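Local coordinates for protein MHC class I antigen (Anolis carolinensis, PDB 7CPO) that probably presents peptides at the cell surface to T cells, as a class I MHC heavy chain paired with beta2-microglobulin, at residues G93-Q98 and A118-D123. Sequence-based numbering, arbitrary orientation.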
loop_
_atom_site.group_PDB
_atom_site.type_symbol
_atom_site.label_atom_id
_atom_site.label_comp_id
_atom_site.label_asym_id
_atom_site.label_seq_id
_atom_site.Cartn_x
_atom_site.Cartn_y
_atom_site.Cartn_z
ATOM N N GLY A 93 -24.621 -0.407 11.587
ATOM C CA GLY A 93 -23.894 0.828 11.380
ATOM C C GLY A 93 -23.119 0.796 10.074
ATOM O O GLY A 93 -23.558 0.182 9.093
ATOM N N LEU A 94 -21.968 1.456 10.042
ATOM C CA LEU A 94 -21.053 1.345 8.917
ATOM C C LEU A 94 -20.106 0.179 9.177
ATOM O O LEU A 94 -19.496 0.089 10.247
ATOM C CB LEU A 94 -20.273 2.643 8.710
ATOM C CG LEU A 94 -19.221 2.716 7.598
ATOM C CD1 LEU A 94 -19.012 4.173 7.256
ATOM C CD2 LEU A 94 -17.870 2.054 7.958
ATOM N N HIS A 95 -19.973 -0.699 8.189
ATOM C CA HIS A 95 -19.202 -1.918 8.344
ATOM C C HIS A 95 -18.345 -2.131 7.106
ATOM O O HIS A 95 -18.613 -1.575 6.039
ATOM C CB HIS A 95 -20.125 -3.111 8.585
ATOM C CG HIS A 95 -20.988 -2.953 9.792
ATOM N ND1 HIS A 95 -20.479 -2.979 11.075
ATOM C CD2 HIS A 95 -22.318 -2.741 9.916
ATOM C CE1 HIS A 95 -21.466 -2.803 11.936
ATOM N NE2 HIS A 95 -22.591 -2.657 11.259
ATOM N N THR A 96 -17.311 -2.955 7.263
ATOM C CA THR A 96 -16.322 -3.182 6.221
ATOM C C THR A 96 -16.118 -4.674 5.985
ATOM O O THR A 96 -16.058 -5.458 6.930
ATOM C CB THR A 96 -14.995 -2.538 6.601
ATOM O OG1 THR A 96 -15.209 -1.144 6.802
ATOM C CG2 THR A 96 -13.987 -2.690 5.473
ATOM N N PHE A 97 -15.998 -5.061 4.722
ATOM C CA PHE A 97 -15.584 -6.408 4.358
ATOM C C PHE A 97 -14.384 -6.330 3.421
ATOM O O PHE A 97 -14.411 -5.588 2.437
ATOM C CB PHE A 97 -16.721 -7.167 3.698
ATOM C CG PHE A 97 -16.514 -8.638 3.683
ATOM C CD1 PHE A 97 -16.691 -9.383 4.839
ATOM C CD2 PHE A 97 -16.120 -9.283 2.521
ATOM C CE1 PHE A 97 -16.491 -10.766 4.831
ATOM C CE2 PHE A 97 -15.921 -10.651 2.507
ATOM C CZ PHE A 97 -16.110 -11.396 3.662
ATOM N N GLN A 98 -13.330 -7.083 3.735
ATOM C CA GLN A 98 -12.085 -7.053 2.978
ATOM C C GLN A 98 -11.670 -8.472 2.612
ATOM O O GLN A 98 -11.904 -9.421 3.361
ATOM C CB GLN A 98 -10.941 -6.407 3.757
ATOM C CG GLN A 98 -10.948 -4.889 3.883
ATOM C CD GLN A 98 -10.023 -4.436 5.018
ATOM O OE1 GLN A 98 -10.373 -4.555 6.194
ATOM N NE2 GLN A 98 -8.829 -3.934 4.667
ATOM N N ALA A 118 -11.629 -10.303 6.085
ATOM C CA ALA A 118 -11.740 -9.582 7.349
ATOM C C ALA A 118 -13.060 -8.827 7.426
ATOM O O ALA A 118 -13.483 -8.189 6.448
ATOM C CB ALA A 118 -10.606 -8.578 7.536
ATOM N N TYR A 119 -13.688 -8.860 8.602
ATOM C CA TYR A 119 -14.882 -8.064 8.864
ATOM C C TYR A 119 -14.547 -6.941 9.834
ATOM O O TYR A 119 -13.978 -7.187 10.904
ATOM C CB TYR A 119 -16.003 -8.933 9.432
ATOM C CG TYR A 119 -17.328 -8.223 9.550
ATOM C CD1 TYR A 119 -17.870 -7.544 8.464
ATOM C CD2 TYR A 119 -18.056 -8.261 10.734
ATOM C CE1 TYR A 119 -19.093 -6.918 8.559
ATOM C CE2 TYR A 119 -19.279 -7.637 10.841
ATOM C CZ TYR A 119 -19.797 -6.968 9.755
ATOM O OH TYR A 119 -21.022 -6.347 9.854
ATOM N N ASP A 120 -14.894 -5.715 9.462
ATOM C CA ASP A 120 -14.598 -4.538 10.280
ATOM C C ASP A 120 -13.140 -4.510 10.736
ATOM O O ASP A 120 -12.838 -4.164 11.882
ATOM C CB ASP A 120 -15.529 -4.466 11.492
ATOM C CG ASP A 120 -16.949 -4.168 11.112
ATOM O OD1 ASP A 120 -17.139 -3.435 10.125
ATOM O OD2 ASP A 120 -17.874 -4.655 11.796
ATOM N N GLY A 121 -12.229 -4.910 9.845
ATOM C CA GLY A 121 -10.797 -4.794 10.105
ATOM C C GLY A 121 -10.180 -5.867 10.985
ATOM O O GLY A 121 -8.981 -5.777 11.289
ATOM N N ARG A 122 -10.960 -6.859 11.414
ATOM C CA ARG A 122 -10.515 -8.003 12.196
ATOM C C ARG A 122 -10.706 -9.251 11.347
ATOM O O ARG A 122 -11.652 -9.330 10.554
ATOM C CB ARG A 122 -11.335 -8.133 13.487
ATOM C CG ARG A 122 -11.161 -6.966 14.444
ATOM C CD ARG A 122 -12.063 -7.077 15.687
ATOM N NE ARG A 122 -13.427 -7.524 15.388
ATOM C CZ ARG A 122 -14.485 -6.713 15.307
ATOM N NH1 ARG A 122 -14.335 -5.404 15.492
ATOM N NH2 ARG A 122 -15.697 -7.203 15.035
ATOM N N ASP A 123 -9.803 -10.220 11.506
ATOM C CA ASP A 123 -9.900 -11.468 10.757
ATOM C C ASP A 123 -11.284 -12.070 10.879
ATOM O O ASP A 123 -11.880 -12.083 11.959
ATOM C CB ASP A 123 -8.884 -12.499 11.247
ATOM C CG ASP A 123 -7.464 -12.066 11.050
ATOM O OD1 ASP A 123 -7.224 -11.165 10.228
ATOM O OD2 ASP A 123 -6.579 -12.676 11.677
HETATM O O HOH W 1 -12.615 -5.386 6.842
#
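The imidazole of His95 has the hydroxyl of Tyr119 over one face, displaced toward the rim, with OH 3.4 Å from His95 CG, and the carboxylate of Asp120 at its edge. One face of the Tyr119 ring in turn carries Asp120 OD2 near its rim. The two rings lie at 28° to each other but are slid so far apart that they barely overlap. His95 ND1 donates to Asp120 OD2 on its syn side (3.2 Å), a bent bond (145°) tilted out of the ring plane. Asp120 OD1, met almost end-on, accepts a hydrogen bond from Thr96 N at 2.9 Å, so one carboxylate grips a backbone and a side-chain donor, which should fix its rotation. With CG anti to its carbonyl carbon (chi1 -69°), Asp120 reaches back to segment 93-98. Its own N returns a nearly straight bond to Thr96 O at 2.8 Å.

Here, in the alpha 2 half of the class I platform, the entry to strand 96-105 meets the type I' turn from Tyr119 to Arg122 that joins strands 111-119 and 122-128. Both central turn residues have positive phi, which Gly121 adopts easily and Asp120 tolerates better than most residues. One pair beyond Phe97 and Tyr119, Gln98 and Ala118 form an antiparallel hydrogen-bonded pair. On the face of Phe97 and Tyr119, a non-hydrogen-bonded pair, the Phe97 ring edge meets Tyr119 CD1 (4.2 Å from Phe97 CD1), and both rings pack against Leu81 and Leu84 of helix 62-87; Phe97 also touches the bound peptide. The opposite face, bearing Gln98 and small Ala118, meets beta2-microglobulin, where Trp60 O of that chain accepts a bond from Gln98 NE2. A water within hydrogen-bonding distance of Gln98 OE1 and Ala118 O accepts one from Gly121 N at 3.1 Å.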